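PDB 4QO5: hypothetical multiheme protein from Ignicoccus hospitalis KIN4/I, which is a membrane-associated octaheme cytochrome c that binds eight c-type hemes and calcium and probably serves in electron transfer, its precise physiological role being unsettled. Local coordinates for residues S447-V452 and E463-L468; L352-A357 and L440-W445. All coordinates share one frame; numbering follows the deposited sequence.

Interaction 1. Residues S447-V452 and E463-L468; sequences SGLAHV and EYIEKL. With CA (calcium ion), chain J.
The extended backbone at A450-H451, just past the end of helix 413-447, runs by the N-cap residue of helix 464-485, with the CA atoms of A450 and E463 6.8 Å apart. The E463 carboxylate is shared between the backbone and a metal: its OE2 accepts the N-H of H451 at 2.8 Å, nearly straight (168°) and through the syn lone pair, and also binds calcium at 2.5 Å. One turn on, E466 grips the same ion with both oxygens, OE2 lying 2.4 Å from calcium. With the carbonyl O of H451, 2.3 Å from calcium, and one water, which H451 ND1 meets in the ring plane, they form five of the seven ligands of a calcium site built from the loop after helix 413-447 and the start of helix 464-485; T459 O and D462 OD1 supply the other two. E466 OE1 also accepts the backbone N-H of E463, and OE2 the indole NE1-H of W445. A second water donates to both L449 O and E463 OE1. Beside the carboxylates the contact is apolar. The I465 and L449 side chains meet at about a right angle, CD1 to CD2 at 3.7 Å, while I465 CG2 packs on A450 CB at 3.8 Å.

Interaction 2. Residues L352-A357 and L440-W445; sequences LTIAKA and LLLKAW
A loop that tightens into a 3-10 turn at I354-A357 lies along the last turns of the long helix 413-447, L352 and K443 having the nearest CA atoms at 6.6 Å. This is loop-on-helix packing: the loop, which follows helix 341-349, meets the helix through the apolar side chains of L352 and I354. Both methyls of L352 lie on K443, CD2 coming to 3.6 Å from K443 CG, and CD1 also approaches L442 CB at 4.4 Å. The lysine leaves the helix on a side turned from the loop, so what L352 meets is the aliphatic start of the chain, near the backbone. The two branches of I354 divide between L442 and W445. Its CG2 rests on CD2 of L442 at 4.1 Å, and L347 of helix 341-349 also packs on L442. Q446, the next residue along the helix, adds polar bonds to the loop, through OE1 to the N-H of I354 and through NE2 to T353 OG1. The longer branch of I354, with CG1 anti to the carbonyl carbon (chi1 -76°), crosses W445 at about a right angle, and its terminal CD1 abuts the tryptophan CB, not the indole, at 3.5 Å.

Both contacts use the end of helix 413-447, interaction 2 on its last turns and interaction 1 on the loop that follows, their centres about 11 Å apart. W445 joins them: its CB belongs to the packing with 352-357, while its indole, bonded to E466, probably helps to hold a calcium ligand in place from the second shell. A450 packs against the same indole, and its N bonds to A444 O. Interaction 1 is largely buried and combines calcium-centred polar bonding with a small apolar patch; R513 of the second subunit bonds to the carbonyls of G448 and L449. Interaction 2 is partly buried and apolar, and no other protein chain of the assembly touches it.

Interaction 1. Residues S447-V452 and E463-L468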
ATOM      1  N   SER A 447     -13.934   5.408  36.594  1.00 38.79           N
ATOM      2  CA  SER A 447     -12.951   4.822  37.500  1.00 43.42           C
ATOM      3  C   SER A 447     -11.733   5.716  37.684  1.00 41.52           C
ATOM      4  O   SER A 447     -10.883   5.453  38.533  1.00 41.30           O
ATOM      5  CB  SER A 447     -12.511   3.443  36.999  1.00 42.82           C
ATOM      6  OG  SER A 447     -11.623   3.559  35.901  1.00 46.25           O
ATOM      7  N   GLY A 448     -11.644   6.765  36.877  1.00 38.94           N
ATOM      8  CA  GLY A 448     -10.556   7.716  36.999  1.00 35.26           C
ATOM      9  C   GLY A 448      -9.329   7.365  36.177  1.00 38.09           C
ATOM     10  O   GLY A 448      -8.287   7.991  36.321  1.00 41.32           O
ATOM     11  N   LEU A 449      -9.439   6.362  35.313  1.00 37.40           N
ATOM     12  CA  LEU A 449      -8.331   6.025  34.427  1.00 40.79           C
ATOM     13  C   LEU A 449      -8.128   7.141  33.405  1.00 42.11           C
ATOM     14  O   LEU A 449      -7.007   7.384  32.952  1.00 46.42           O
ATOM     15  CB  LEU A 449      -8.572   4.683  33.729  1.00 40.24           C
ATOM     16  CG  LEU A 449      -7.560   4.233  32.671  1.00 39.40           C
ATOM     17  CD1 LEU A 449      -6.148   4.153  33.244  1.00 35.32           C
ATOM     18  CD2 LEU A 449      -7.981   2.890  32.092  1.00 41.73           C
ATOM     19  N   ALA A 450      -9.221   7.818  33.058  1.00 35.10           N
ATOM     20  CA  ALA A 450      -9.175   8.945  32.136  1.00 33.33           C
ATOM     21  C   ALA A 450     -10.025  10.088  32.665  1.00 36.36           C
ATOM     22  O   ALA A 450     -10.943   9.866  33.455  1.00 37.48           O
ATOM     23  CB  ALA A 450      -9.653   8.526  30.754  1.00 31.48           C
ATOM     24  N   HIS A 451      -9.721  11.301  32.211  1.00 34.39           N
ATOM     25  CA  HIS A 451     -10.387  12.522  32.669  1.00 34.42           C
ATOM     26  C   HIS A 451     -11.277  13.094  31.573  1.00 32.13           C
ATOM     27  O   HIS A 451     -10.934  13.048  30.395  1.00 29.97           O
ATOM     28  CB  HIS A 451      -9.339  13.570  33.081  1.00 33.60           C
ATOM     29  CG  HIS A 451      -9.869  14.974  33.149  1.00 48.37           C
ATOM     30  ND1 HIS A 451      -9.662  15.901  32.146  1.00 45.51           N
ATOM     31  CD2 HIS A 451     -10.592  15.611  34.102  1.00 51.97           C
ATOM     32  CE1 HIS A 451     -10.237  17.043  32.478  1.00 48.22           C
ATOM     33  NE2 HIS A 451     -10.810  16.894  33.658  1.00 51.67           N
ATOM     34  N   VAL A 452     -12.421  13.644  31.954  1.00 35.11           N
ATOM     35  CA  VAL A 452     -13.308  14.243  30.970  1.00 32.92           C
ATOM     36  C   VAL A 452     -13.966  15.502  31.541  1.00 38.06           C
ATOM     37  O   VAL A 452     -14.234  15.584  32.741  1.00 38.92           O
ATOM     38  CB  VAL A 452     -14.367  13.228  30.466  1.00 37.24           C
ATOM     39  CG1 VAL A 452     -15.396  12.929  31.552  1.00 35.23           C
ATOM     40  CG2 VAL A 452     -15.040  13.736  29.201  1.00 36.16           C
ATOM     41  N   GLU A 463      -6.376  11.435  25.813  1.00 25.01           N
ATOM     42  CA  GLU A 463      -5.636  10.394  26.508  1.00 25.03           C
ATOM     43  C   GLU A 463      -5.668   9.071  25.746  1.00 26.42           C
ATOM     44  O   GLU A 463      -6.501   8.871  24.868  1.00 29.14           O
ATOM     45  CB  GLU A 463      -6.165  10.197  27.930  1.00 28.16           C
ATOM     46  CG  GLU A 463      -6.002  11.397  28.824  1.00 32.92           C
ATOM     47  CD  GLU A 463      -6.812  11.263  30.106  1.00 38.28           C
ATOM     48  OE1 GLU A 463      -6.284  10.701  31.087  1.00 36.55           O
ATOM     49  OE2 GLU A 463      -7.978  11.710  30.123  1.00 29.89           O
ATOM     50  N   TYR A 464      -4.749   8.180  26.093  1.00 25.82           N
ATOM     51  CA  TYR A 464      -4.542   6.947  25.336  1.00 23.68           C
ATOM     52  C   TYR A 464      -5.785   6.061  25.220  1.00 26.42           C
ATOM     53  O   TYR A 464      -6.149   5.660  24.120  1.00 23.42           O
ATOM     54  CB  TYR A 464      -3.355   6.154  25.899  1.00 27.11           C
ATOM     55  CG  TYR A 464      -3.022   4.923  25.090  1.00 26.55           C
ATOM     56  CD1 TYR A 464      -2.551   5.034  23.787  1.00 28.85           C
ATOM     57  CD2 TYR A 464      -3.197   3.649  25.616  1.00 31.05           C
ATOM     58  CE1 TYR A 464      -2.256   3.914  23.035  1.00 29.83           C
ATOM     59  CE2 TYR A 464      -2.904   2.521  24.869  1.00 30.90           C
ATOM     60  CZ  TYR A 464      -2.431   2.665  23.577  1.00 33.35           C
ATOM     61  OH  TYR A 464      -2.119   1.558  22.820  1.00 33.21           O
ATOM     62  N   ILE A 465      -6.440   5.753  26.333  1.00 23.36           N
ATOM     63  CA  ILE A 465      -7.641   4.914  26.254  1.00 28.81           C
ATOM     64  C   ILE A 465      -8.763   5.593  25.452  1.00 28.92           C
ATOM     65  O   ILE A 465      -9.576   4.920  24.815  1.00 25.84           O
ATOM     66  CB  ILE A 465      -8.157   4.456  27.646  1.00 29.46           C
ATOM     67  CG1 ILE A 465      -9.156   3.297  27.477  1.00 36.27           C
ATOM     68  CG2 ILE A 465      -8.764   5.620  28.418  1.00 29.96           C
ATOM     69  CD1 ILE A 465      -9.434   2.508  28.729  1.00 33.97           C
ATOM     70  N   GLU A 466      -8.789   6.926  25.458  1.00 24.19           N
ATOM     71  CA  GLU A 466      -9.780   7.663  24.680  1.00 24.10           C
ATOM     72  C   GLU A 466      -9.472   7.529  23.185  1.00 24.63           C
ATOM     73  O   GLU A 466     -10.371   7.414  22.355  1.00 24.90           O
ATOM     74  CB  GLU A 466      -9.822   9.133  25.127  1.00 27.31           C
ATOM     75  CG  GLU A 466     -10.355   9.293  26.556  1.00 29.40           C
ATOM     76  CD  GLU A 466      -9.985  10.609  27.228  1.00 27.06           C
ATOM     77  OE1 GLU A 466      -9.129  11.352  26.700  1.00 27.04           O
ATOM     78  OE2 GLU A 466     -10.550  10.885  28.307  1.00 30.26           O
ATOM     79  N   LYS A 467      -8.190   7.504  22.841  1.00 24.08           N
ATOM     80  CA  LYS A 467      -7.811   7.329  21.444  1.00 22.84           C
ATOM     81  C   LYS A 467      -8.104   5.905  20.958  1.00 25.92           C
ATOM     82  O   LYS A 467      -8.395   5.690  19.780  1.00 26.08           O
ATOM     83  CB  LYS A 467      -6.339   7.711  21.235  1.00 25.22           C
ATOM     84  CG  LYS A 467      -6.092   9.240  21.383  1.00 23.65           C
ATOM     85  CD  LYS A 467      -4.599   9.525  21.462  1.00 30.21           C
ATOM     86  CE  LYS A 467      -4.301  10.881  22.088  1.00 30.60           C
ATOM     87  NZ  LYS A 467      -4.873  11.992  21.287  1.00 34.33           N
ATOM     88  N   LEU A 468      -8.027   4.936  21.863  1.00 22.91           N
ATOM     89  CA  LEU A 468      -8.419   3.570  21.525  1.00 22.46           C
ATOM     90  C   LEU A 468      -9.904   3.537  21.184  1.00 24.53           C
ATOM     91  O   LEU A 468     -10.318   2.890  20.229  1.00 24.34           O
ATOM     92  CB  LEU A 468      -8.112   2.615  22.678  1.00 24.08           C
ATOM     93  CG  LEU A 468      -6.624   2.398  22.975  1.00 29.40           C
ATOM     94  CD1 LEU A 468      -6.462   1.395  24.112  1.00 28.12           C
ATOM     95  CD2 LEU A 468      -5.903   1.910  21.727  1.00 30.40           C
TER
HETATM   96 CA    CA J 609      -9.446  12.961  28.604  1.00 30.08          CA
HETATM   97  O   HOH W   1      -5.977   8.121  30.811  1.00 48.56           O
HETATM   98  O   HOH W   2      -8.567  14.905  29.651  1.00 30.41           O

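Interaction 2. Residues L352-A357 and L440-W445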
ATOM      1  N   LEU A 352     -22.522   3.395  36.295  1.00 46.97           N
ATOM      2  CA  LEU A 352     -21.998   4.385  35.363  1.00 43.44           C
ATOM      3  C   LEU A 352     -22.857   5.642  35.393  1.00 48.31           C
ATOM      4  O   LEU A 352     -23.659   5.878  34.495  1.00 47.43           O
ATOM      5  CB  LEU A 352     -21.943   3.812  33.946  1.00 42.16           C
ATOM      6  CG  LEU A 352     -21.046   2.582  33.804  1.00 43.96           C
ATOM      7  CD1 LEU A 352     -21.094   2.049  32.382  1.00 45.04           C
ATOM      8  CD2 LEU A 352     -19.615   2.915  34.211  1.00 45.46           C
ATOM      9  N   THR A 353     -22.677   6.444  36.438  1.00 54.34           N
ATOM     10  CA  THR A 353     -23.519   7.611  36.686  1.00 56.39           C
ATOM     11  C   THR A 353     -23.150   8.813  35.824  1.00 56.12           C
ATOM     12  O   THR A 353     -23.862   9.816  35.810  1.00 56.33           O
ATOM     13  CB  THR A 353     -23.448   8.029  38.161  1.00 57.50           C
ATOM     14  OG1 THR A 353     -22.077   8.201  38.542  1.00 55.13           O
ATOM     15  CG2 THR A 353     -24.072   6.960  39.038  1.00 59.84           C
ATOM     16  N   ILE A 354     -22.033   8.711  35.114  1.00 48.99           N
ATOM     17  CA  ILE A 354     -21.573   9.792  34.249  1.00 52.94           C
ATOM     18  C   ILE A 354     -22.586  10.132  33.159  1.00 50.87           C
ATOM     19  O   ILE A 354     -22.785  11.302  32.828  1.00 52.29           O
ATOM     20  CB  ILE A 354     -20.198   9.458  33.620  1.00 52.06           C
ATOM     21  CG1 ILE A 354     -19.105   9.637  34.668  1.00 57.18           C
ATOM     22  CG2 ILE A 354     -19.910  10.340  32.414  1.00 52.77           C
ATOM     23  CD1 ILE A 354     -17.738   9.835  34.088  1.00 56.86           C
ATOM     24  N   ALA A 355     -23.245   9.109  32.626  1.00 52.06           N
ATOM     25  CA  ALA A 355     -24.236   9.300  31.570  1.00 53.11           C
ATOM     26  C   ALA A 355     -25.348  10.272  31.974  1.00 51.15           C
ATOM     27  O   ALA A 355     -25.996  10.869  31.119  1.00 50.04           O
ATOM     28  CB  ALA A 355     -24.822   7.968  31.152  1.00 52.05           C
ATOM     29  N   LYS A 356     -25.554  10.434  33.277  1.00 50.38           N
ATOM     30  CA  LYS A 356     -26.557  11.360  33.792  1.00 53.78           C
ATOM     31  C   LYS A 356     -26.326  12.793  33.324  1.00 52.52           C
ATOM     32  O   LYS A 356     -27.277  13.532  33.066  1.00 53.67           O
ATOM     33  CB  LYS A 356     -26.561  11.328  35.317  1.00 54.80           C
ATOM     34  CG  LYS A 356     -27.082  10.041  35.894  1.00 60.64           C
ATOM     35  CD  LYS A 356     -28.501   9.824  35.444  1.00 63.18           C
ATOM     36  CE  LYS A 356     -29.306   9.129  36.516  1.00 63.91           C
ATOM     37  NZ  LYS A 356     -30.705   9.617  36.471  1.00 68.65           N
ATOM     38  N   ALA A 357     -25.060  13.181  33.223  1.00 51.10           N
ATOM     39  CA  ALA A 357     -24.695  14.542  32.845  1.00 54.99           C
ATOM     40  C   ALA A 357     -24.926  14.827  31.359  1.00 54.75           C
ATOM     41  O   ALA A 357     -24.732  15.953  30.901  1.00 57.04           O
ATOM     42  CB  ALA A 357     -23.245  14.822  33.218  1.00 56.53           C
ATOM     43  N   LEU A 440     -17.223   1.071  27.577  1.00 26.50           N
ATOM     44  CA  LEU A 440     -15.912   0.888  28.200  1.00 27.24           C
ATOM     45  C   LEU A 440     -15.263   2.247  28.500  1.00 29.39           C
ATOM     46  O   LEU A 440     -14.638   2.431  29.542  1.00 28.62           O
ATOM     47  CB  LEU A 440     -14.987   0.036  27.325  1.00 24.05           C
ATOM     48  CG  LEU A 440     -15.413  -1.427  27.158  1.00 26.81           C
ATOM     49  CD1 LEU A 440     -14.589  -2.125  26.101  1.00 26.42           C
ATOM     50  CD2 LEU A 440     -15.312  -2.165  28.486  1.00 32.31           C
ATOM     51  N   LEU A 441     -15.421   3.203  27.594  1.00 27.12           N
ATOM     52  CA  LEU A 441     -14.896   4.542  27.853  1.00 30.10           C
ATOM     53  C   LEU A 441     -15.593   5.205  29.047  1.00 29.47           C
ATOM     54  O   LEU A 441     -14.938   5.853  29.865  1.00 28.50           O
ATOM     55  CB  LEU A 441     -14.983   5.431  26.619  1.00 29.52           C
ATOM     56  CG  LEU A 441     -14.315   6.799  26.823  1.00 35.46           C
ATOM     57  CD1 LEU A 441     -12.873   6.649  27.319  1.00 38.04           C
ATOM     58  CD2 LEU A 441     -14.340   7.580  25.547  1.00 40.56           C
ATOM     59  N   LEU A 442     -16.910   5.045  29.150  1.00 32.09           N
ATOM     60  CA  LEU A 442     -17.635   5.561  30.311  1.00 30.05           C
ATOM     61  C   LEU A 442     -17.115   4.929  31.605  1.00 31.91           C
ATOM     62  O   LEU A 442     -17.054   5.581  32.641  1.00 30.69           O
ATOM     63  CB  LEU A 442     -19.143   5.330  30.173  1.00 31.28           C
ATOM     64  CG  LEU A 442     -19.859   6.135  29.088  1.00 35.38           C
ATOM     65  CD1 LEU A 442     -21.325   5.711  28.982  1.00 37.75           C
ATOM     66  CD2 LEU A 442     -19.759   7.627  29.357  1.00 33.65           C
ATOM     67  N   LYS A 443     -16.727   3.658  31.541  1.00 28.42           N
ATOM     68  CA  LYS A 443     -16.124   3.001  32.698  1.00 32.74           C
ATOM     69  C   LYS A 443     -14.751   3.592  33.025  1.00 29.66           C
ATOM     70  O   LYS A 443     -14.386   3.737  34.188  1.00 32.55           O
ATOM     71  CB  LYS A 443     -15.998   1.490  32.465  1.00 34.61           C
ATOM     72  CG  LYS A 443     -17.330   0.766  32.412  1.00 43.29           C
ATOM     73  CD  LYS A 443     -17.158  -0.752  32.356  1.00 48.60           C
ATOM     74  CE  LYS A 443     -18.504  -1.453  32.547  1.00 55.77           C
ATOM     75  NZ  LYS A 443     -18.493  -2.867  32.071  1.00 58.89           N
ATOM     76  N   ALA A 444     -13.989   3.923  31.991  1.00 28.25           N
ATOM     77  CA  ALA A 444     -12.675   4.536  32.178  1.00 32.20           C
ATOM     78  C   ALA A 444     -12.802   5.897  32.859  1.00 34.22           C
ATOM     79  O   ALA A 444     -12.003   6.248  33.727  1.00 33.96           O
ATOM     80  CB  ALA A 444     -11.963   4.680  30.845  1.00 26.71           C
ATOM     81  N   TRP A 445     -13.809   6.667  32.460  1.00 27.90           N
ATOM     82  CA  TRP A 445     -14.021   7.973  33.061  1.00 29.88           C
ATOM     83  C   TRP A 445     -14.532   7.824  34.492  1.00 34.09           C
ATOM     84  O   TRP A 445     -14.122   8.559  35.384  1.00 39.09           O
ATOM     85  CB  TRP A 445     -15.006   8.793  32.233  1.00 31.98           C
ATOM     86  CG  TRP A 445     -14.457   9.303  30.945  1.00 32.27           C
ATOM     87  CD1 TRP A 445     -13.146   9.583  30.652  1.00 30.34           C
ATOM     88  CD2 TRP A 445     -15.206   9.604  29.766  1.00 30.99           C
ATOM     89  NE1 TRP A 445     -13.042  10.035  29.358  1.00 32.18           N
ATOM     90  CE2 TRP A 445     -14.295  10.063  28.795  1.00 28.32           C
ATOM     91  CE3 TRP A 445     -16.566   9.537  29.439  1.00 31.20           C
ATOM     92  CZ2 TRP A 445     -14.696  10.440  27.514  1.00 32.06           C
ATOM     93  CZ3 TRP A 445     -16.965   9.918  28.166  1.00 32.34           C
ATOM     94  CH2 TRP A 445     -16.034  10.357  27.218  1.00 34.83           C
TER